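Side-chain contacts in D-2-hydroxyacid dehydrogensase protein (Ketogulonicigenium vulgare, PDB 4LSW), which probably catalyses the reversible, NAD(P)-dependent oxidation of D-2-hydroxyacids to 2-oxoacids, as in other enzymes of its family: residues 109-114 and 254-259; 139-144 and 224-229; 158-163 and 200-205; 258-263 and 268-273. All coordinates share one frame; numbering follows the deposited sequence.

Overall arrangement
All four contacts lie in the Rossmann-type domain; contacts 1 and 3 pack helices on its parallel sheet, contact 2 is a surface salt bridge and contact 4 pairs two rings. Contact 1 touches each of the other three, its centre about 11 Å from those of contacts 2 and 3 and about 13 Å from that of contact 4. Strands 200-203, 228-231 and 254-257 are neighbours in one sheet, tying contacts 3, 2 and 1 together; M112 of segment 109-114 packs on F200 and F202. Contact 4 shares D258 and V259 with contact 1 and continues toward E263, whose partner H281 suggests the active-site glutamate-histidine pair of this family. Contacts 3 and 4 lie about 21 Å apart, centre to centre.

Contact 1 of 4, residues 109-114 and 254-259; sequences VAMMLA and SAALDV
In the Rossmann-type domain, M111 of helix 101-116 rests on A256 and D258, at the end of strand 254-257 of the parallel sheet. The backbones come near enough here, with M111 CA and A256 CA 6.2 Å apart, that a small residue on the strand suits the close approach. M111 CB stands 4.0 Å from A256 CB, so the methylene at the base of the methionine touches the alanine methyl. The rest of its chain runs on along the strand: CG stands anti to the carbonyl carbon, and a bend at chi3 (63°) turns the terminal methyl back onto the peptide that links A256 to L257. M111 CE reaches A256 C at 3.5 Å and is equally close to L257 N, while it still touches A256 CB at 3.9 Å. The flexible thioether thus covers a backbone link as well as a side chain, through van der Waals contact. L257 turns its own side chain away from the helix. Beyond it M111 and D258 cross at about a right angle, and M111 CE meets the backbone N and the CB of D258, not its carboxylate. That carboxylate is engaged by the backbone, OD1 with H282 N and OD2 with A283 N, which ties the end of the strand to the loop containing H281. On the methionine side, M111 SD lies 4.1 Å from D258 CB.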
loop_
_atom_site.group_PDB
_atom_site.type_symbol
_atom_site.label_atom_id
_atom_site.label_comp_id
_atom_site.label_asym_id
_atom_site.label_seq_id
_atom_site.Cartn_x
_atom_site.Cartn_y
_atom_site.Cartn_z
ATOM N N VAL A 109 -9.939 8.387 1.772
ATOM C CA VAL A 109 -11.019 9.303 2.105
ATOM C C VAL A 109 -12.027 9.422 0.957
ATOM O O VAL A 109 -13.238 9.439 1.176
ATOM C CB VAL A 109 -10.441 10.666 2.507
ATOM C CG1 VAL A 109 -11.540 11.680 2.714
ATOM C CG2 VAL A 109 -9.623 10.500 3.768
ATOM N N ALA A 110 -11.519 9.471 -0.271
ATOM C CA ALA A 110 -12.376 9.521 -1.451
ATOM C C ALA A 110 -13.287 8.306 -1.532
ATOM O O ALA A 110 -14.448 8.417 -1.913
ATOM C CB ALA A 110 -11.544 9.621 -2.694
ATOM N N MET A 111 -12.740 7.149 -1.179
ATOM C CA MET A 111 -13.493 5.905 -1.182
ATOM C C MET A 111 -14.625 5.900 -0.160
ATOM O O MET A 111 -15.732 5.457 -0.453
ATOM C CB MET A 111 -12.551 4.721 -0.939
ATOM C CG MET A 111 -11.670 4.413 -2.156
ATOM S SD MET A 111 -10.269 3.325 -1.810
ATOM C CE MET A 111 -11.087 1.801 -1.306
ATOM N N MET A 112 -14.347 6.377 1.049
ATOM C CA MET A 112 -15.388 6.519 2.061
ATOM C C MET A 112 -16.530 7.387 1.540
ATOM O O MET A 112 -17.700 7.016 1.635
ATOM C CB MET A 112 -14.828 7.142 3.347
ATOM C CG MET A 112 -15.923 7.580 4.320
ATOM S SD MET A 112 -15.344 8.518 5.745
ATOM C CE MET A 112 -14.699 9.948 4.903
ATOM N N LEU A 113 -16.178 8.533 0.956
ATOM C CA LEU A 113 -17.184 9.446 0.441
ATOM C C LEU A 113 -17.983 8.813 -0.692
ATOM O O LEU A 113 -19.208 8.909 -0.724
ATOM C CB LEU A 113 -16.527 10.743 -0.044
ATOM C CG LEU A 113 -16.022 11.676 1.061
ATOM C CD1 LEU A 113 -14.964 12.597 0.486
ATOM C CD2 LEU A 113 -17.189 12.473 1.616
ATOM N N ALA A 114 -17.283 8.169 -1.620
ATOM C CA ALA A 114 -17.938 7.549 -2.768
ATOM C C ALA A 114 -18.915 6.448 -2.362
ATOM O O ALA A 114 -20.004 6.357 -2.915
ATOM C CB ALA A 114 -16.909 7.016 -3.752
ATOM N N SER A 254 -21.099 -1.930 4.908
ATOM C CA SER A 254 -20.459 -1.782 3.608
ATOM C C SER A 254 -18.946 -1.805 3.737
ATOM O O SER A 254 -18.404 -1.706 4.839
ATOM C CB SER A 254 -20.904 -0.481 2.922
ATOM O OG SER A 254 -20.497 0.653 3.673
ATOM N N ALA A 255 -18.269 -1.933 2.602
ATOM C CA ALA A 255 -16.822 -1.928 2.567
ATOM C C ALA A 255 -16.338 -1.240 1.308
ATOM O O ALA A 255 -17.004 -1.272 0.271
ATOM C CB ALA A 255 -16.284 -3.350 2.631
ATOM N N ALA A 256 -15.176 -0.620 1.412
ATOM C CA ALA A 256 -14.507 -0.026 0.268
ATOM C C ALA A 256 -13.078 -0.524 0.302
ATOM O O ALA A 256 -12.356 -0.286 1.261
ATOM C CB ALA A 256 -14.569 1.497 0.354
ATOM N N LEU A 257 -12.682 -1.281 -0.721
ATOM C CA LEU A 257 -11.428 -2.021 -0.667
ATOM C C LEU A 257 -10.544 -1.704 -1.862
ATOM O O LEU A 257 -11.016 -1.741 -3.000
ATOM C CB LEU A 257 -11.729 -3.524 -0.645
ATOM C CG LEU A 257 -12.680 -4.023 0.452
ATOM C CD1 LEU A 257 -12.973 -5.504 0.237
ATOM C CD2 LEU A 257 -12.103 -3.824 1.837
ATOM N N ASP A 258 -9.281 -1.380 -1.587
ATOM C CA ASP A 258 -8.295 -1.105 -2.621
ATOM C C ASP A 258 -7.271 -2.239 -2.664
ATOM O O ASP A 258 -6.402 -2.251 -3.515
ATOM C CB ASP A 258 -7.617 0.259 -2.370
ATOM C CG ASP A 258 -6.699 0.704 -3.523
ATOM O OD1 ASP A 258 -7.170 0.780 -4.685
ATOM O OD2 ASP A 258 -5.508 0.981 -3.232
ATOM N N VAL A 259 -7.378 -3.204 -1.757
ATOM C CA VAL A 259 -6.406 -4.287 -1.734
ATOM C C VAL A 259 -7.120 -5.592 -1.409
ATOM O O VAL A 259 -8.112 -5.600 -0.670
ATOM C CB VAL A 259 -5.341 -4.019 -0.689
ATOM C CG1 VAL A 259 -5.992 -3.967 0.636
ATOM C CG2 VAL A 259 -4.235 -5.075 -0.723
#

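Contact 2 of 4, residues 139-144 and 224-229; sequences LKRRVF and GPEGML
R141 and E226 face each other from two loops whose backbones stay well apart, their CA atoms 9.8 Å from one another; E226 holds the third position of a type I beta turn from G224 to G227, closed by G227 N to G224 O at 3.0 Å. At the surface of the Rossmann-type domain, the loop before strand 147-151 meets the turn between helix 217-223 and strand 228-231. Long side chains span the gap, crossing at about a right angle. R141 folds at chi2 (-62°) and again at chi3 before presenting its guanidinium, whereas E226 extends straight beyond CG. The salt bridge runs from R141 NH1 to E226 OE1 at 3.1 Å and is nearly straight, 166° at the hydrogen. It leaves the guanidinium edge close to its plane yet arrives well above the carboxylate plane; the two flat groups stand 89° apart. A water accepts from R141 NH2 at 3.0 Å. This is a single-bond (monodentate) pair, not the two-bond (bidentate) fork. Because R146 brings a like charge close to R141 NH2, E226 probably offsets some of that repulsion, though one surface bond probably leaves the pair loosely fixed.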
loop_
_atom_site.group_PDB
_atom_site.type_symbol
_atom_site.label_atom_id
_atom_site.label_comp_id
_atom_site.label_asym_id
_atom_site.label_seq_id
_atom_site.Cartn_x
_atom_site.Cartn_y
_atom_site.Cartn_z
ATOM N N LEU A 139 -31.910 8.355 -1.512
ATOM C CA LEU A 139 -31.130 9.108 -0.536
ATOM C C LEU A 139 -30.025 8.243 0.058
ATOM O O LEU A 139 -30.231 7.062 0.364
ATOM C CB LEU A 139 -32.025 9.668 0.565
ATOM C CG LEU A 139 -33.113 10.658 0.139
ATOM C CD1 LEU A 139 -33.954 11.080 1.336
ATOM C CD2 LEU A 139 -32.485 11.869 -0.510
ATOM N N LYS A 140 -28.840 8.829 0.197
ATOM C CA LYS A 140 -27.695 8.110 0.748
ATOM C C LYS A 140 -27.333 8.630 2.147
ATOM O O LYS A 140 -28.167 9.243 2.814
ATOM C CB LYS A 140 -26.527 8.149 -0.247
ATOM C CG LYS A 140 -26.903 7.526 -1.597
ATOM C CD LYS A 140 -27.062 6.002 -1.484
ATOM C CE LYS A 140 -27.785 5.424 -2.694
ATOM N NZ LYS A 140 -27.752 3.935 -2.704
ATOM N N ARG A 141 -26.110 8.363 2.598
ATOM C CA ARG A 141 -25.751 8.617 3.989
ATOM C C ARG A 141 -24.668 9.673 4.165
ATOM O O ARG A 141 -23.628 9.637 3.501
ATOM C CB ARG A 141 -25.307 7.322 4.673
ATOM C CG ARG A 141 -26.396 6.251 4.751
ATOM C CD ARG A 141 -27.593 6.719 5.567
ATOM N NE ARG A 141 -27.242 7.134 6.928
ATOM C CZ ARG A 141 -27.162 6.318 7.977
ATOM N NH1 ARG A 141 -27.400 5.017 7.838
ATOM N NH2 ARG A 141 -26.844 6.800 9.173
ATOM N N ARG A 142 -24.928 10.588 5.092
ATOM C CA ARG A 142 -24.003 11.650 5.457
ATOM C C ARG A 142 -22.633 11.158 5.928
ATOM O O ARG A 142 -22.509 10.120 6.600
ATOM C CB ARG A 142 -24.628 12.517 6.546
ATOM C CG ARG A 142 -23.686 13.599 7.095
ATOM C CD ARG A 142 -24.369 14.465 8.141
ATOM N NE ARG A 142 -25.525 15.184 7.602
ATOM C CZ ARG A 142 -26.290 15.989 8.335
ATOM N NH1 ARG A 142 -26.008 16.177 9.625
ATOM N NH2 ARG A 142 -27.331 16.603 7.788
ATOM N N VAL A 143 -21.603 11.913 5.572
ATOM C CA VAL A 143 -20.269 11.691 6.114
ATOM C C VAL A 143 -19.903 12.691 7.221
ATOM O O VAL A 143 -19.550 12.286 8.334
ATOM C CB VAL A 143 -19.188 11.696 5.000
ATOM C CG1 VAL A 143 -17.782 11.712 5.614
ATOM C CG2 VAL A 143 -19.364 10.490 4.096
ATOM N N PHE A 144 -19.990 13.987 6.930
ATOM C CA PHE A 144 -19.439 14.990 7.840
ATOM C C PHE A 144 -20.042 14.925 9.237
ATOM O O PHE A 144 -21.226 14.625 9.409
ATOM C CB PHE A 144 -19.573 16.422 7.272
ATOM C CG PHE A 144 -20.938 17.047 7.491
ATOM C CD1 PHE A 144 -21.973 16.812 6.599
ATOM C CD2 PHE A 144 -21.179 17.861 8.597
ATOM C CE1 PHE A 144 -23.232 17.370 6.805
ATOM C CE2 PHE A 144 -22.436 18.425 8.807
ATOM C CZ PHE A 144 -23.463 18.174 7.908
ATOM N N GLY A 224 -20.314 -2.986 12.654
ATOM C CA GLY A 224 -21.763 -3.006 12.737
ATOM C C GLY A 224 -22.542 -2.816 11.451
ATOM O O GLY A 224 -21.976 -2.542 10.386
ATOM N N PRO A 225 -23.867 -2.963 11.547
ATOM C CA PRO A 225 -24.723 -3.059 10.358
ATOM C C PRO A 225 -24.831 -1.788 9.544
ATOM O O PRO A 225 -25.274 -1.841 8.392
ATOM C CB PRO A 225 -26.104 -3.423 10.941
ATOM C CG PRO A 225 -26.035 -3.051 12.389
ATOM C CD PRO A 225 -24.599 -3.279 12.785
ATOM N N GLU A 226 -24.454 -0.663 10.139
ATOM C CA GLU A 226 -24.416 0.590 9.403
ATOM C C GLU A 226 -23.022 1.194 9.416
ATOM O O GLU A 226 -22.847 2.383 9.142
ATOM C CB GLU A 226 -25.461 1.561 9.948
ATOM C CG GLU A 226 -26.874 1.003 9.768
ATOM C CD GLU A 226 -27.978 1.958 10.157
ATOM O OE1 GLU A 226 -27.711 3.164 10.340
ATOM O OE2 GLU A 226 -29.131 1.489 10.277
ATOM N N GLY A 227 -22.031 0.371 9.738
ATOM C CA GLY A 227 -20.654 0.795 9.673
ATOM C C GLY A 227 -20.051 0.461 8.332
ATOM O O GLY A 227 -20.566 -0.378 7.589
ATOM N N MET A 228 -18.941 1.126 8.023
ATOM C CA MET A 228 -18.239 0.949 6.769
ATOM C C MET A 228 -16.760 0.698 7.032
ATOM O O MET A 228 -16.126 1.425 7.801
ATOM C CB MET A 228 -18.405 2.199 5.902
ATOM C CG MET A 228 -17.648 2.098 4.605
ATOM S SD MET A 228 -17.618 3.625 3.654
ATOM C CE MET A 228 -19.364 3.953 3.562
ATOM N N LEU A 229 -16.216 -0.331 6.393
ATOM C CA LEU A 229 -14.800 -0.644 6.479
ATOM C C LEU A 229 -14.087 -0.149 5.225
ATOM O O LEU A 229 -14.514 -0.463 4.113
ATOM C CB LEU A 229 -14.617 -2.163 6.609
ATOM C CG LEU A 229 -13.177 -2.638 6.831
ATOM C CD1 LEU A 229 -12.677 -2.281 8.234
ATOM C CD2 LEU A 229 -13.065 -4.145 6.569
HETATM O O HOH W 1 -26.278 4.874 11.350
#

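Contact 3 of 4, residues 158-163 and 200-205; sequences FEVARR and FLFVTL
The F202 ring carries V160 CG1 over one face, 3.8 Å above the plane and close to its centre, a CH-pi contact 13° off the ring normal; at its rim, M112 SD comes within 3.6 Å of F202 CZ. V160 delivers that methyl by holding CG1 anti to its own backbone N (chi1 167°), which leaves CG2 to approach the methyl of T204, V160 CG2 lying 4.2 Å from T204 CG2. With alanine at the position of F202, V160 CG1 would probably lose the face it rests on, and the sulfur of M112 one of its two aromatic neighbours. On the outer side of the same helix turn the flat groups are charged. E159 OE1 sits at the edge of two guanidiniums: R162 NH1 takes its syn lone pair at 2.9 Å, and R163 NH1 comes from the anti side, tilted out of the carboxylate plane, at 3.0 Å. R163 NH1 also reaches back to E159 O, 2.9 Å away and above the carbonyl plane, on the face opposite to the helical bond from R163 N. A single NH1 thus grips both the side chain and the backbone of E159, while R163 NE forms a salt bridge with D106 of helix 101-116. T204 OG1 bonds to the carbonyls of L151 and G152, beside the glycine-rich turn that probably receives the dinucleotide. Helix 155-165 is the crossover of a beta-alpha-beta unit between strands 147-151 and 170-174, and V160 joins it to strand 200-203, next to 147-151 in the sheet.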
loop_
_atom_site.group_PDB
_atom_site.type_symbol
_atom_site.label_atom_id
_atom_site.label_comp_id
_atom_site.label_asym_id
_atom_site.label_seq_id
_atom_site.Cartn_x
_atom_site.Cartn_y
_atom_site.Cartn_z
ATOM N N PHE A 158 -2.187 8.965 9.929
ATOM C CA PHE A 158 -2.148 10.367 10.312
ATOM C C PHE A 158 -2.690 11.248 9.203
ATOM O O PHE A 158 -3.516 12.123 9.456
ATOM C CB PHE A 158 -0.726 10.791 10.661
ATOM C CG PHE A 158 -0.615 12.215 11.088
ATOM C CD1 PHE A 158 -1.256 12.650 12.238
ATOM C CD2 PHE A 158 0.150 13.110 10.366
ATOM C CE1 PHE A 158 -1.153 13.972 12.655
ATOM C CE2 PHE A 158 0.267 14.433 10.774
ATOM C CZ PHE A 158 -0.389 14.863 11.919
ATOM N N GLU A 159 -2.248 11.003 7.972
ATOM C CA GLU A 159 -2.737 11.813 6.859
ATOM C C GLU A 159 -4.229 11.624 6.637
ATOM O O GLU A 159 -4.942 12.591 6.339
ATOM C CB GLU A 159 -1.966 11.519 5.577
ATOM C CG GLU A 159 -0.548 12.049 5.597
ATOM C CD GLU A 159 -0.471 13.517 5.959
ATOM O OE1 GLU A 159 -1.171 14.336 5.324
ATOM O OE2 GLU A 159 0.295 13.856 6.885
ATOM N N VAL A 160 -4.722 10.393 6.791
ATOM C CA VAL A 160 -6.159 10.173 6.727
ATOM C C VAL A 160 -6.896 11.009 7.779
ATOM O O VAL A 160 -7.864 11.711 7.466
ATOM C CB VAL A 160 -6.508 8.670 6.882
ATOM C CG1 VAL A 160 -8.013 8.476 7.137
ATOM C CG2 VAL A 160 -6.052 7.888 5.652
ATOM N N ALA A 161 -6.428 10.944 9.024
ATOM C CA ALA A 161 -7.063 11.684 10.098
ATOM C C ALA A 161 -7.102 13.193 9.836
ATOM O O ALA A 161 -8.095 13.845 10.150
ATOM C CB ALA A 161 -6.364 11.376 11.416
ATOM N N ARG A 162 -6.028 13.733 9.258
ATOM C CA ARG A 162 -5.980 15.167 8.947
ATOM C C ARG A 162 -7.081 15.533 7.964
ATOM O O ARG A 162 -7.743 16.569 8.114
ATOM C CB ARG A 162 -4.613 15.574 8.400
ATOM C CG ARG A 162 -3.505 15.466 9.440
ATOM C CD ARG A 162 -2.155 15.828 8.849
ATOM N NE ARG A 162 -2.094 17.257 8.578
ATOM C CZ ARG A 162 -1.855 17.795 7.387
ATOM N NH1 ARG A 162 -1.629 17.024 6.330
ATOM N NH2 ARG A 162 -1.831 19.116 7.259
ATOM N N ARG A 163 -7.291 14.668 6.976
ATOM C CA ARG A 163 -8.347 14.889 5.985
ATOM C C ARG A 163 -9.727 14.753 6.616
ATOM O O ARG A 163 -10.639 15.515 6.304
ATOM C CB ARG A 163 -8.195 13.932 4.797
ATOM C CG ARG A 163 -7.040 14.306 3.869
ATOM C CD ARG A 163 -6.392 13.052 3.320
ATOM N NE ARG A 163 -5.332 13.400 2.380
ATOM C CZ ARG A 163 -4.122 13.816 2.735
ATOM N NH1 ARG A 163 -3.810 13.952 4.022
ATOM N NH2 ARG A 163 -3.225 14.110 1.804
ATOM N N PHE A 200 -17.272 4.722 10.440
ATOM C CA PHE A 200 -16.352 4.461 9.343
ATOM C C PHE A 200 -15.043 4.038 9.975
ATOM O O PHE A 200 -14.564 4.714 10.881
ATOM C CB PHE A 200 -16.098 5.742 8.531
ATOM C CG PHE A 200 -17.340 6.394 7.997
ATOM C CD1 PHE A 200 -17.868 6.007 6.774
ATOM C CD2 PHE A 200 -17.971 7.409 8.709
ATOM C CE1 PHE A 200 -19.012 6.622 6.261
ATOM C CE2 PHE A 200 -19.125 8.018 8.206
ATOM C CZ PHE A 200 -19.636 7.632 6.984
ATOM N N LEU A 201 -14.481 2.918 9.533
ATOM C CA LEU A 201 -13.198 2.441 10.067
ATOM C C LEU A 201 -12.186 2.303 8.942
ATOM O O LEU A 201 -12.413 1.553 7.981
ATOM C CB LEU A 201 -13.364 1.077 10.749
ATOM C CG LEU A 201 -12.100 0.443 11.332
ATOM C CD1 LEU A 201 -11.540 1.291 12.461
ATOM C CD2 LEU A 201 -12.385 -0.977 11.819
ATOM N N PHE A 202 -11.089 3.036 9.047
ATOM C CA PHE A 202 -10.028 2.971 8.049
ATOM C C PHE A 202 -8.947 2.025 8.525
ATOM O O PHE A 202 -8.461 2.156 9.650
ATOM C CB PHE A 202 -9.413 4.362 7.840
ATOM C CG PHE A 202 -10.324 5.325 7.140
ATOM C CD1 PHE A 202 -11.301 6.025 7.847
ATOM C CD2 PHE A 202 -10.218 5.520 5.773
ATOM C CE1 PHE A 202 -12.150 6.914 7.205
ATOM C CE2 PHE A 202 -11.066 6.413 5.129
ATOM C CZ PHE A 202 -12.026 7.105 5.844
ATOM N N VAL A 203 -8.556 1.087 7.671
ATOM C CA VAL A 203 -7.470 0.175 8.002
ATOM C C VAL A 203 -6.204 0.659 7.313
ATOM O O VAL A 203 -6.079 0.595 6.080
ATOM C CB VAL A 203 -7.791 -1.256 7.584
ATOM C CG1 VAL A 203 -6.673 -2.190 8.026
ATOM C CG2 VAL A 203 -9.109 -1.678 8.195
ATOM N N THR A 204 -5.297 1.189 8.128
ATOM C CA THR A 204 -4.073 1.824 7.661
ATOM C C THR A 204 -2.914 1.281 8.486
ATOM O O THR A 204 -2.117 2.028 9.043
ATOM C CB THR A 204 -4.171 3.366 7.770
ATOM O OG1 THR A 204 -4.677 3.729 9.060
ATOM C CG2 THR A 204 -5.130 3.901 6.728
ATOM N N LEU A 205 -2.854 -0.044 8.563
ATOM C CA LEU A 205 -1.792 -0.758 9.267
ATOM C C LEU A 205 -0.644 -1.042 8.311
ATOM O O LEU A 205 -0.814 -1.766 7.330
ATOM C CB LEU A 205 -2.322 -2.086 9.800
ATOM C CG LEU A 205 -3.320 -2.042 10.947
ATOM C CD1 LEU A 205 -4.010 -3.397 11.110
ATOM C CD2 LEU A 205 -2.622 -1.631 12.240
#

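Contact 4 of 4, residues 258-263 and 268-273; sequences DVFEGE and PRFRDL
An offset edge-to-face pair of phenylalanines, F260 and F270, joins the type II beta turn F260-E263 to the short, irregular helix 269-272 in the Rossmann-type domain. The ring centroids lie 5.6 Å apart, with the planes at 65°. F260 CG stands anti to the carbonyl carbon (chi1 -52°), which directs the ring toward F270. The CD2-CE2 edge of F260 lies over the face of F270 near its CD2 and CE2: F260 CD2 meets F270 CD2 at 3.9 Å, and the side chains run antiparallel past one another. This tight part is buried; L278 of strand 276-278 touches both rings, F266 adds a third ring against F260, and I244 of helix 240-249 packs on F270. The flanks are looser. E261 and G262 at the middle of the turn are exposed, as are R271 and D272 on the helix. On the turn itself E263 folds back toward the first residue, its OE2 bonded to H281 ND1 in what probably corresponds to the catalytic glutamate-histidine pair of the family. Its other oxygen, E263 OE1, accepts a hydrogen bond from F260 N, 3.0 Å away, from above the carboxylate plane.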
loop_
_atom_site.group_PDB
_atom_site.type_symbol
_atom_site.label_atom_id
_atom_site.label_comp_id
_atom_site.label_asym_id
_atom_site.label_seq_id
_atom_site.Cartn_x
_atom_site.Cartn_y
_atom_site.Cartn_z
ATOM N N ASP A 258 -9.281 -1.380 -1.587
ATOM C CA ASP A 258 -8.295 -1.105 -2.621
ATOM C C ASP A 258 -7.271 -2.239 -2.664
ATOM O O ASP A 258 -6.402 -2.251 -3.515
ATOM C CB ASP A 258 -7.617 0.259 -2.370
ATOM C CG ASP A 258 -6.699 0.704 -3.523
ATOM O OD1 ASP A 258 -7.170 0.780 -4.685
ATOM O OD2 ASP A 258 -5.508 0.981 -3.232
ATOM N N VAL A 259 -7.378 -3.204 -1.757
ATOM C CA VAL A 259 -6.406 -4.287 -1.734
ATOM C C VAL A 259 -7.120 -5.592 -1.409
ATOM O O VAL A 259 -8.112 -5.600 -0.670
ATOM C CB VAL A 259 -5.341 -4.019 -0.689
ATOM C CG1 VAL A 259 -5.992 -3.967 0.636
ATOM C CG2 VAL A 259 -4.235 -5.075 -0.723
ATOM N N PHE A 260 -6.635 -6.686 -1.991
ATOM C CA PHE A 260 -7.305 -7.980 -1.863
ATOM C C PHE A 260 -6.285 -9.112 -1.832
ATOM O O PHE A 260 -5.233 -9.021 -2.456
ATOM C CB PHE A 260 -8.226 -8.237 -3.058
ATOM C CG PHE A 260 -9.200 -7.129 -3.357
ATOM C CD1 PHE A 260 -8.807 -6.024 -4.105
ATOM C CD2 PHE A 260 -10.518 -7.217 -2.942
ATOM C CE1 PHE A 260 -9.713 -5.013 -4.393
ATOM C CE2 PHE A 260 -11.431 -6.216 -3.232
ATOM C CZ PHE A 260 -11.019 -5.105 -3.967
ATOM N N GLU A 261 -6.606 -10.187 -1.114
ATOM C CA GLU A 261 -5.783 -11.391 -1.168
ATOM C C GLU A 261 -5.778 -11.920 -2.597
ATOM O O GLU A 261 -6.829 -12.013 -3.235
ATOM C CB GLU A 261 -6.322 -12.465 -0.215
ATOM C CG GLU A 261 -6.099 -12.180 1.265
ATOM C CD GLU A 261 -4.654 -12.322 1.714
ATOM O OE1 GLU A 261 -3.792 -12.760 0.918
ATOM O OE2 GLU A 261 -4.373 -11.991 2.883
ATOM N N GLY A 262 -4.589 -12.230 -3.107
ATOM C CA GLY A 262 -4.463 -12.791 -4.441
ATOM C C GLY A 262 -4.757 -11.852 -5.605
ATOM O O GLY A 262 -4.933 -12.304 -6.737
ATOM N N GLU A 263 -4.813 -10.551 -5.330
ATOM C CA GLU A 263 -5.023 -9.553 -6.374
ATOM C C GLU A 263 -3.985 -9.705 -7.481
ATOM O O GLU A 263 -2.845 -10.094 -7.219
ATOM C CB GLU A 263 -4.961 -8.137 -5.784
ATOM C CG GLU A 263 -3.608 -7.777 -5.208
ATOM C CD GLU A 263 -3.584 -6.406 -4.570
ATOM O OE1 GLU A 263 -4.654 -5.940 -4.129
ATOM O OE2 GLU A 263 -2.492 -5.810 -4.509
ATOM N N PRO A 268 -14.059 -13.643 -6.202
ATOM C CA PRO A 268 -15.224 -13.292 -7.029
ATOM C C PRO A 268 -16.438 -12.862 -6.208
ATOM O O PRO A 268 -17.266 -12.090 -6.690
ATOM C CB PRO A 268 -15.542 -14.601 -7.757
ATOM C CG PRO A 268 -14.250 -15.349 -7.780
ATOM C CD PRO A 268 -13.534 -14.985 -6.516
ATOM N N ARG A 269 -16.538 -13.353 -4.979
ATOM C CA ARG A 269 -17.691 -13.054 -4.142
ATOM C C ARG A 269 -17.819 -11.568 -3.792
ATOM O O ARG A 269 -18.917 -11.086 -3.504
ATOM C CB ARG A 269 -17.659 -13.903 -2.875
ATOM C CG ARG A 269 -18.054 -15.350 -3.114
ATOM C CD ARG A 269 -17.823 -16.162 -1.862
ATOM N NE ARG A 269 -16.418 -16.135 -1.470
ATOM C CZ ARG A 269 -15.950 -16.623 -0.328
ATOM N NH1 ARG A 269 -16.786 -17.186 0.544
ATOM N NH2 ARG A 269 -14.656 -16.563 -0.047
ATOM N N PHE A 270 -16.703 -10.844 -3.830
ATOM C CA PHE A 270 -16.740 -9.405 -3.600
ATOM C C PHE A 270 -17.559 -8.704 -4.677
ATOM O O PHE A 270 -18.107 -7.626 -4.453
ATOM C CB PHE A 270 -15.321 -8.824 -3.551
ATOM C CG PHE A 270 -14.617 -9.047 -2.248
ATOM C CD1 PHE A 270 -15.160 -8.566 -1.062
ATOM C CD2 PHE A 270 -13.400 -9.712 -2.208
ATOM C CE1 PHE A 270 -14.509 -8.766 0.145
ATOM C CE2 PHE A 270 -12.741 -9.914 -1.007
ATOM C CZ PHE A 270 -13.299 -9.436 0.175
ATOM N N ARG A 271 -17.641 -9.336 -5.846
ATOM C CA ARG A 271 -18.350 -8.773 -6.986
ATOM C C ARG A 271 -19.865 -8.939 -6.828
ATOM O O ARG A 271 -20.644 -8.143 -7.355
ATOM C CB ARG A 271 -17.860 -9.452 -8.274
ATOM C CG ARG A 271 -18.159 -8.722 -9.566
ATOM C CD ARG A 271 -17.560 -9.463 -10.766
ATOM N NE ARG A 271 -16.186 -9.062 -11.065
ATOM C CZ ARG A 271 -15.111 -9.817 -10.849
ATOM N NH1 ARG A 271 -15.235 -11.034 -10.337
ATOM N NH2 ARG A 271 -13.906 -9.358 -11.157
ATOM N N ASP A 272 -20.269 -9.970 -6.085
ATOM C CA ASP A 272 -21.684 -10.304 -5.898
ATOM C C ASP A 272 -22.387 -9.468 -4.826
ATOM O O ASP A 272 -23.616 -9.396 -4.789
ATOM C CB ASP A 272 -21.832 -11.791 -5.543
ATOM C CG ASP A 272 -21.224 -12.710 -6.588
ATOM O OD1 ASP A 272 -21.244 -12.348 -7.782
ATOM O OD2 ASP A 272 -20.724 -13.789 -6.208
ATOM N N LEU A 273 -21.608 -8.850 -3.947
ATOM C CA LEU A 273 -22.172 -8.075 -2.847
ATOM C C LEU A 273 -22.614 -6.687 -3.320
ATOM O O LEU A 273 -21.953 -6.080 -4.158
ATOM C CB LEU A 273 -21.156 -7.982 -1.706
ATOM C CG LEU A 273 -20.743 -9.333 -1.112
ATOM C CD1 LEU A 273 -19.386 -9.253 -0.418
ATOM C CD2 LEU A 273 -21.814 -9.827 -0.152
#